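Local structure of cellobiose 2-epimerase (Spirochaeta thermophila DSM 6192, 5ZIG) at residues A[263-268]-A[272-277]; A[199-204]-A[214-219]. The protein probably catalyses the reversible epimerization of cellobiose to beta-D-glucosyl-(1->4)-D-mannose. One frame throughout, in Å; residues are numbered along the deposited sequence.

Contact 1 (A[263-268]-A[272-277]); sequences ESVELL and PLPEWF
Val265 spreads its two methyl groups over Leu273, Pro274 and Phe277, and this small fork carries most of the contact. CG1 goes to the turn: it lies 3.7 Å from CD of Pro274 and 4.0 Å from CD2 of Leu273. CG2 serves the second helix instead, 3.9 Å from CD1 of Phe277. With chi1 at 174°, CG1 stands opposite the backbone N and CG2 falls beside it, which is how one residue reaches both partners. The phenyl ring of Phe277 turns a face to the valine, whose CB sits 4.2 Å above the ring plane, displaced toward the rim.

Leu273 fills the other flank. Its CD1 methyl lies against the aliphatic part of Glu266, which it crosses at about a right angle, and is 3.7 Å from OE2 of that carboxylate; this is packing and not a polar bond. Its CD2 methyl reaches past to the helix backbone, 3.9 Å from the N of Glu266, and so wedges between the valine and the glutamate. An alanine here would keep the CB over the ring but would probably leave CD1 and CE1 of Phe277 without the CG2 methyl and CD of Pro274 without CG1.

The turn itself is rich in proline. A cis peptide precedes Pro272, while Pro274 occupies the N-cap position just before helix 275-294. Phe277 and Leu273 also touch Thr262 one turn earlier on helix 251-269, extending the packing along that helix. Here, then, the end of one helix packs against the start of the next across a short connection: the helical hairpin from which the alpha/alpha-barrel of the N-acylglucosamine 2-epimerase family is built.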
ATOM      1  N   GLU A 263     -10.051   4.585   6.935  1.00 19.91           N
ATOM      2  CA  GLU A 263      -9.668   3.705   8.044  1.00 23.50           C
ATOM      3  C   GLU A 263      -9.200   4.498   9.263  1.00 27.52           C
ATOM      4  O   GLU A 263      -9.595   4.208  10.397  1.00 24.03           O
ATOM      5  CB  GLU A 263      -8.554   2.751   7.624  1.00 22.80           C
ATOM      6  CG  GLU A 263      -8.304   1.666   8.619  1.00 29.12           C
ATOM      7  CD  GLU A 263      -6.952   1.020   8.444  1.00 28.46           C
ATOM      8  OE1 GLU A 263      -6.084   1.590   7.754  1.00 31.91           O
ATOM      9  OE2 GLU A 263      -6.772  -0.086   8.980  1.00 34.73           O
ATOM     10  N   SER A 264      -8.348   5.500   9.041  1.00 29.75           N
ATOM     11  CA  SER A 264      -7.780   6.239  10.165  1.00 30.10           C
ATOM     12  C   SER A 264      -8.840   7.063  10.895  1.00 29.89           C
ATOM     13  O   SER A 264      -8.872   7.090  12.134  1.00 35.20           O
ATOM     14  CB  SER A 264      -6.636   7.126   9.678  1.00 33.80           C
ATOM     15  OG  SER A 264      -7.081   8.016   8.673  1.00 45.62           O
ATOM     16  N   VAL A 265      -9.719   7.743  10.145  1.00 33.36           N
ATOM     17  CA  VAL A 265     -10.751   8.580  10.767  1.00 23.09           C
ATOM     18  C   VAL A 265     -11.839   7.718  11.408  1.00 23.16           C
ATOM     19  O   VAL A 265     -12.475   8.129  12.394  1.00 30.19           O
ATOM     20  CB  VAL A 265     -11.317   9.593   9.751  1.00 20.01           C
ATOM     21  CG1 VAL A 265     -12.515  10.405  10.336  1.00 20.07           C
ATOM     22  CG2 VAL A 265     -10.253  10.556   9.320  1.00 20.03           C
ATOM     23  N   GLU A 266     -12.044   6.500  10.905  1.00 21.69           N
ATOM     24  CA  GLU A 266     -12.896   5.549  11.609  1.00 24.06           C
ATOM     25  C   GLU A 266     -12.247   5.080  12.914  1.00 37.08           C
ATOM     26  O   GLU A 266     -12.911   5.008  13.957  1.00 27.75           O
ATOM     27  CB  GLU A 266     -13.226   4.364  10.698  1.00 31.04           C
ATOM     28  CG  GLU A 266     -14.273   3.423  11.283  1.00 34.51           C
ATOM     29  CD  GLU A 266     -15.052   2.658  10.213  1.00 54.75           C
ATOM     30  OE1 GLU A 266     -15.845   1.768  10.587  1.00 59.25           O
ATOM     31  OE2 GLU A 266     -14.885   2.946   9.006  1.00 61.19           O
ATOM     32  N   LEU A 267     -10.948   4.769  12.887  1.00 36.00           N
ATOM     33  CA  LEU A 267     -10.286   4.398  14.131  1.00 33.34           C
ATOM     34  C   LEU A 267     -10.331   5.536  15.144  1.00 27.71           C
ATOM     35  O   LEU A 267     -10.350   5.290  16.355  1.00 28.15           O
ATOM     36  CB  LEU A 267      -8.840   3.987  13.857  1.00 38.71           C
ATOM     37  CG  LEU A 267      -8.630   2.606  13.249  1.00 32.22           C
ATOM     38  CD1 LEU A 267      -7.178   2.478  12.807  1.00 20.13           C
ATOM     39  CD2 LEU A 267      -9.018   1.508  14.247  1.00 34.44           C
ATOM     40  N   LEU A 268     -10.354   6.785  14.680  1.00 25.04           N
ATOM     41  CA  LEU A 268     -10.350   7.907  15.612  1.00 29.10           C
ATOM     42  C   LEU A 268     -11.751   8.204  16.155  1.00 31.60           C
ATOM     43  O   LEU A 268     -11.929   8.407  17.362  1.00 28.55           O
ATOM     44  CB  LEU A 268      -9.755   9.145  14.931  1.00 37.51           C
ATOM     45  CG  LEU A 268      -8.275   9.506  15.126  1.00 38.53           C
ATOM     46  CD1 LEU A 268      -7.368   8.313  14.954  1.00 31.18           C
ATOM     47  CD2 LEU A 268      -7.907  10.552  14.131  1.00 37.05           C
ATOM     48  N   PRO A 272     -20.937   6.256  12.703  1.00 38.53           N
ATOM     49  CA  PRO A 272     -20.665   6.904  11.412  1.00 32.87           C
ATOM     50  C   PRO A 272     -19.536   7.917  11.491  1.00 40.19           C
ATOM     51  O   PRO A 272     -19.298   8.487  12.561  1.00 35.76           O
ATOM     52  CB  PRO A 272     -21.979   7.608  11.099  1.00 31.92           C
ATOM     53  CG  PRO A 272     -22.492   7.998  12.453  1.00 34.70           C
ATOM     54  CD  PRO A 272     -22.141   6.824  13.344  1.00 39.92           C
ATOM     55  N   LEU A 273     -18.854   8.148  10.374  1.00 34.86           N
ATOM     56  CA  LEU A 273     -17.730   9.072  10.360  1.00 36.37           C
ATOM     57  C   LEU A 273     -18.234  10.516  10.379  1.00 37.08           C
ATOM     58  O   LEU A 273     -19.421  10.778  10.171  1.00 31.78           O
ATOM     59  CB  LEU A 273     -16.844   8.772   9.151  1.00 37.53           C
ATOM     60  CG  LEU A 273     -15.767   7.693   9.368  1.00 40.26           C
ATOM     61  CD1 LEU A 273     -16.368   6.300   9.438  1.00 35.98           C
ATOM     62  CD2 LEU A 273     -14.684   7.732   8.285  1.00 36.82           C
ATOM     63  N   PRO A 274     -17.357  11.481  10.673  1.00 34.52           N
ATOM     64  CA  PRO A 274     -17.784  12.887  10.684  1.00 35.65           C
ATOM     65  C   PRO A 274     -18.224  13.361   9.311  1.00 33.04           C
ATOM     66  O   PRO A 274     -17.701  12.931   8.283  1.00 31.35           O
ATOM     67  CB  PRO A 274     -16.531  13.638  11.152  1.00 32.71           C
ATOM     68  CG  PRO A 274     -15.790  12.619  11.971  1.00 29.68           C
ATOM     69  CD  PRO A 274     -16.026  11.308  11.282  1.00 28.50           C
ATOM     70  N   GLU A 275     -19.207  14.265   9.309  1.00 39.71           N
ATOM     71  CA  GLU A 275     -19.721  14.816   8.060  1.00 34.71           C
ATOM     72  C   GLU A 275     -18.665  15.622   7.321  1.00 31.00           C
ATOM     73  O   GLU A 275     -18.646  15.628   6.086  1.00 27.25           O
ATOM     74  CB  GLU A 275     -20.944  15.690   8.336  1.00 43.06           C
ATOM     75  CG  GLU A 275     -22.103  14.942   8.966  1.00 64.65           C
ATOM     76  CD  GLU A 275     -22.576  13.765   8.124  1.00 73.32           C
ATOM     77  OE1 GLU A 275     -22.466  13.832   6.880  1.00 75.61           O
ATOM     78  OE2 GLU A 275     -23.057  12.771   8.709  1.00 74.93           O
ATOM     79  N   TRP A 276     -17.785  16.320   8.049  1.00 23.84           N
ATOM     80  CA  TRP A 276     -16.706  17.024   7.365  1.00 22.99           C
ATOM     81  C   TRP A 276     -15.834  16.055   6.571  1.00 27.55           C
ATOM     82  O   TRP A 276     -15.393  16.376   5.460  1.00 24.30           O
ATOM     83  CB  TRP A 276     -15.877  17.851   8.360  1.00 30.60           C
ATOM     84  CG  TRP A 276     -15.125  17.098   9.447  1.00 35.58           C
ATOM     85  CD1 TRP A 276     -15.514  16.932  10.753  1.00 34.57           C
ATOM     86  CD2 TRP A 276     -13.838  16.458   9.330  1.00 35.04           C
ATOM     87  NE1 TRP A 276     -14.559  16.215  11.443  1.00 34.36           N
ATOM     88  CE2 TRP A 276     -13.526  15.909  10.593  1.00 32.84           C
ATOM     89  CE3 TRP A 276     -12.926  16.293   8.279  1.00 38.49           C
ATOM     90  CZ2 TRP A 276     -12.346  15.200  10.830  1.00 32.70           C
ATOM     91  CZ3 TRP A 276     -11.744  15.589   8.519  1.00 35.16           C
ATOM     92  CH2 TRP A 276     -11.470  15.056   9.788  1.00 33.05           C
ATOM     93  N   PHE A 277     -15.604  14.849   7.104  1.00 27.40           N
ATOM     94  CA  PHE A 277     -14.801  13.873   6.374  1.00 24.25           C
ATOM     95  C   PHE A 277     -15.527  13.374   5.124  1.00 24.21           C
ATOM     96  O   PHE A 277     -14.945  13.320   4.031  1.00 23.46           O
ATOM     97  CB  PHE A 277     -14.428  12.695   7.281  1.00 31.06           C
ATOM     98  CG  PHE A 277     -13.641  11.631   6.556  1.00 25.61           C
ATOM     99  CD1 PHE A 277     -12.301  11.822   6.277  1.00 26.71           C
ATOM    100  CD2 PHE A 277     -14.263  10.489   6.081  1.00 31.26           C
ATOM    101  CE1 PHE A 277     -11.579  10.867   5.557  1.00 31.28           C
ATOM    102  CE2 PHE A 277     -13.554   9.528   5.374  1.00 35.95           C
ATOM    103  CZ  PHE A 277     -12.207   9.716   5.111  1.00 29.67           C
TER

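Contact 2 (A[199-204]-A[214-219]); sequences EAYSTL and REAMEH
Met217 reaches across to Tyr201 and Ser202, and its chain passes from the first to the second as it runs out. CB only sets the direction, leaving alongside the opposing helix and not straight at it. CG is the first atom to touch, 3.8 Å from CB of Tyr201. SD then passes over the backbone, 3.9 Å from the carbonyl O of Tyr201 and 4.0 Å from CA of Ser202. At the tip, CE comes to 3.5 Å from OG of Ser202 and also rests on the CA of that residue. The bend at the end of the chain, chi3 73°, folds CE toward the serine after an otherwise extended chi2.

Ala216 makes the second point of contact. Its methyl approaches the Tyr201 ring obliquely, 3.7 Å from both CD2 and CE2. Helix 211-228 thus sets a bare methyl beside the aromatic ring, and the flexible thioether beside the serine.

The polar atoms look elsewhere. Tyr201 OH is hydrogen-bonded to Glu153 OE2, while its ring meets Phe149 edge-to-face, so helix 139-156 holds the far end of the tyrosine. Ser202 OG has a weak hydrogen bond to Leu198 O, a turn back along its own helix.

The segment axes approach to 9.4 Å and run at 149°, close to antiparallel. Helices 191-208 and 211-228, packed here mainly through apolar atoms, are one of the near-antiparallel pairs of consecutive helices that make up an (alpha/alpha)6-barrel.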
ATOM      1  N   GLU A 199      -0.690   4.874   6.893  1.00 28.66           N
ATOM      2  CA  GLU A 199      -1.129   3.489   6.742  1.00 26.79           C
ATOM      3  C   GLU A 199      -0.561   2.612   7.844  1.00 19.71           C
ATOM      4  O   GLU A 199      -1.292   1.839   8.489  1.00 19.67           O
ATOM      5  CB  GLU A 199      -0.725   2.975   5.358  1.00 26.20           C
ATOM      6  CG  GLU A 199      -0.776   1.471   5.167  1.00 31.93           C
ATOM      7  CD  GLU A 199      -0.119   1.045   3.860  1.00 31.28           C
ATOM      8  OE1 GLU A 199       1.119   1.177   3.717  1.00 31.87           O
ATOM      9  OE2 GLU A 199      -0.846   0.606   2.956  1.00 32.63           O
ATOM     10  N   ALA A 200       0.746   2.740   8.089  1.00 27.83           N
ATOM     11  CA  ALA A 200       1.397   2.027   9.182  1.00 28.76           C
ATOM     12  C   ALA A 200       0.750   2.349  10.519  1.00 27.15           C
ATOM     13  O   ALA A 200       0.532   1.454  11.342  1.00 20.02           O
ATOM     14  CB  ALA A 200       2.891   2.391   9.223  1.00 21.11           C
ATOM     15  N   TYR A 201       0.478   3.630  10.769  1.00 24.51           N
ATOM     16  CA  TYR A 201       0.066   4.053  12.108  1.00 25.50           C
ATOM     17  C   TYR A 201      -1.342   3.578  12.427  1.00 22.84           C
ATOM     18  O   TYR A 201      -1.598   3.121  13.547  1.00 31.52           O
ATOM     19  CB  TYR A 201       0.165   5.569  12.243  1.00 19.63           C
ATOM     20  CG  TYR A 201       1.591   6.081  12.386  1.00 26.06           C
ATOM     21  CD1 TYR A 201       2.679   5.222  12.245  1.00 26.50           C
ATOM     22  CD2 TYR A 201       1.845   7.409  12.674  1.00 27.18           C
ATOM     23  CE1 TYR A 201       3.988   5.685  12.377  1.00 32.95           C
ATOM     24  CE2 TYR A 201       3.173   7.897  12.802  1.00 19.77           C
ATOM     25  CZ  TYR A 201       4.229   7.022  12.661  1.00 25.63           C
ATOM     26  OH  TYR A 201       5.539   7.471  12.802  1.00 29.80           O
ATOM     27  N   SER A 202      -2.269   3.687  11.467  1.00 20.85           N
ATOM     28  CA  SER A 202      -3.600   3.097  11.654  1.00 24.52           C
ATOM     29  C   SER A 202      -3.496   1.666  12.170  1.00 24.87           C
ATOM     30  O   SER A 202      -4.175   1.289  13.133  1.00 25.89           O
ATOM     31  CB  SER A 202      -4.406   3.135  10.350  1.00 22.36           C
ATOM     32  OG  SER A 202      -4.768   4.465   9.993  1.00 29.64           O
ATOM     33  N   THR A 203      -2.609   0.870  11.572  1.00 27.54           N
ATOM     34  CA  THR A 203      -2.456  -0.532  11.952  1.00 29.34           C
ATOM     35  C   THR A 203      -1.716  -0.681  13.286  1.00 27.51           C
ATOM     36  O   THR A 203      -2.065  -1.551  14.096  1.00 28.08           O
ATOM     37  CB  THR A 203      -1.752  -1.294  10.805  1.00 25.55           C
ATOM     38  OG1 THR A 203      -2.668  -1.463   9.714  1.00 23.59           O
ATOM     39  CG2 THR A 203      -1.255  -2.679  11.239  1.00 22.93           C
ATOM     40  N   LEU A 204      -0.698   0.151  13.544  1.00 22.18           N
ATOM     41  CA  LEU A 204      -0.047   0.115  14.856  1.00 20.18           C
ATOM     42  C   LEU A 204      -1.029   0.521  15.951  1.00 22.30           C
ATOM     43  O   LEU A 204      -1.047  -0.076  17.033  1.00 24.30           O
ATOM     44  CB  LEU A 204       1.202   1.014  14.864  1.00 22.58           C
ATOM     45  CG  LEU A 204       2.034   1.035  16.161  1.00 21.66           C
ATOM     46  CD1 LEU A 204       2.582  -0.359  16.502  1.00 20.37           C
ATOM     47  CD2 LEU A 204       3.150   2.083  16.140  1.00 24.88           C
ATOM     48  N   ARG A 214      -2.371   7.515  18.006  1.00 30.34           N
ATOM     49  CA  ARG A 214      -3.596   8.181  17.557  1.00 33.40           C
ATOM     50  C   ARG A 214      -3.347   9.664  17.353  1.00 30.27           C
ATOM     51  O   ARG A 214      -3.897  10.279  16.426  1.00 25.73           O
ATOM     52  CB  ARG A 214      -4.745   7.981  18.553  1.00 35.48           C
ATOM     53  CG  ARG A 214      -5.822   9.087  18.448  1.00 44.30           C
ATOM     54  CD  ARG A 214      -6.694   9.237  19.690  1.00 50.43           C
ATOM     55  NE  ARG A 214      -7.963   8.537  19.531  1.00 59.42           N
ATOM     56  CZ  ARG A 214      -8.331   7.484  20.255  1.00 63.38           C
ATOM     57  NH1 ARG A 214      -7.530   7.020  21.206  1.00 67.16           N
ATOM     58  NH2 ARG A 214      -9.502   6.900  20.035  1.00 62.16           N
ATOM     59  N   GLU A 215      -2.511  10.252  18.212  1.00 28.34           N
ATOM     60  CA  GLU A 215      -2.183  11.662  18.079  1.00 29.03           C
ATOM     61  C   GLU A 215      -1.371  11.926  16.812  1.00 20.95           C
ATOM     62  O   GLU A 215      -1.623  12.909  16.107  1.00 25.28           O
ATOM     63  CB  GLU A 215      -1.452  12.131  19.344  1.00 42.01           C
ATOM     64  CG  GLU A 215      -2.416  12.173  20.546  1.00 53.32           C
ATOM     65  CD  GLU A 215      -1.744  12.393  21.897  1.00 60.17           C
ATOM     66  OE1 GLU A 215      -0.495  12.395  21.975  1.00 59.21           O
ATOM     67  OE2 GLU A 215      -2.487  12.553  22.892  1.00 60.33           O
ATOM     68  N   ALA A 216      -0.395  11.066  16.506  1.00 24.91           N
ATOM     69  CA  ALA A 216       0.317  11.202  15.233  1.00 29.81           C
ATOM     70  C   ALA A 216      -0.639  11.050  14.052  1.00 30.59           C
ATOM     71  O   ALA A 216      -0.510  11.760  13.045  1.00 19.88           O
ATOM     72  CB  ALA A 216       1.455  10.187  15.151  1.00 26.23           C
ATOM     73  N   MET A 217      -1.625  10.150  14.176  1.00 34.46           N
ATOM     74  CA  MET A 217      -2.662   9.996  13.148  1.00 36.84           C
ATOM     75  C   MET A 217      -3.447  11.291  12.943  1.00 29.98           C
ATOM     76  O   MET A 217      -3.643  11.734  11.808  1.00 25.48           O
ATOM     77  CB  MET A 217      -3.605   8.848  13.519  1.00 31.45           C
ATOM     78  CG  MET A 217      -2.969   7.473  13.358  1.00 32.33           C
ATOM     79  SD  MET A 217      -3.904   6.163  14.174  1.00 38.42           S
ATOM     80  CE  MET A 217      -5.348   5.970  13.093  1.00 30.72           C
ATOM     81  N   GLU A 218      -3.892  11.917  14.034  1.00 26.54           N
ATOM     82  CA  GLU A 218      -4.535  13.224  13.944  1.00 29.25           C
ATOM     83  C   GLU A 218      -3.676  14.207  13.161  1.00 30.90           C
ATOM     84  O   GLU A 218      -4.140  14.819  12.195  1.00 29.87           O
ATOM     85  CB  GLU A 218      -4.802  13.769  15.348  1.00 22.22           C
ATOM     86  CG  GLU A 218      -5.688  12.882  16.240  1.00 33.95           C
ATOM     87  CD  GLU A 218      -6.102  13.584  17.540  1.00 37.89           C
ATOM     88  OE1 GLU A 218      -5.194  14.025  18.277  1.00 36.06           O
ATOM     89  OE2 GLU A 218      -7.306  13.657  17.856  1.00 34.81           O
ATOM     90  N   HIS A 219      -2.411  14.364  13.578  1.00 29.29           N
ATOM     91  CA  HIS A 219      -1.494  15.237  12.855  1.00 21.83           C
ATOM     92  C   HIS A 219      -1.515  14.931  11.357  1.00 21.62           C
ATOM     93  O   HIS A 219      -1.642  15.836  10.525  1.00 23.84           O
ATOM     94  CB  HIS A 219      -0.073  15.068  13.392  1.00 24.67           C
ATOM     95  CG  HIS A 219       0.935  15.901  12.670  1.00 21.10           C
ATOM     96  ND1 HIS A 219       0.832  17.272  12.570  1.00 26.51           N
ATOM     97  CD2 HIS A 219       2.071  15.561  12.022  1.00 24.41           C
ATOM     98  CE1 HIS A 219       1.867  17.742  11.893  1.00 26.21           C
ATOM     99  NE2 HIS A 219       2.634  16.724  11.549  1.00 26.96           N
TER

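How the contacts relate
Contacts 1 and 2 belong to consecutive hairpins: contact 2 closes before contact 1 opens, yet their centres stand only about 13 Å apart. Helix 251-269 joins them, packing against both helices of the earlier hairpin through residues largely idle in contact 1. Leu267 CD1 lies 3.2 Å from the Ser202 carbonyl O, Ser264 CB is 3.3 Å from Ser202 OG, and Leu268 CD1 is 3.6 Å from Met217 CE. Ser202 and Met217 are therefore shared between the two hairpins, and a salt bridge from Glu263 to Arg206 adds a polar tie. These two hairpins illustrate how neighbouring helix pairs pack side by side in an (alpha/alpha)-barrel.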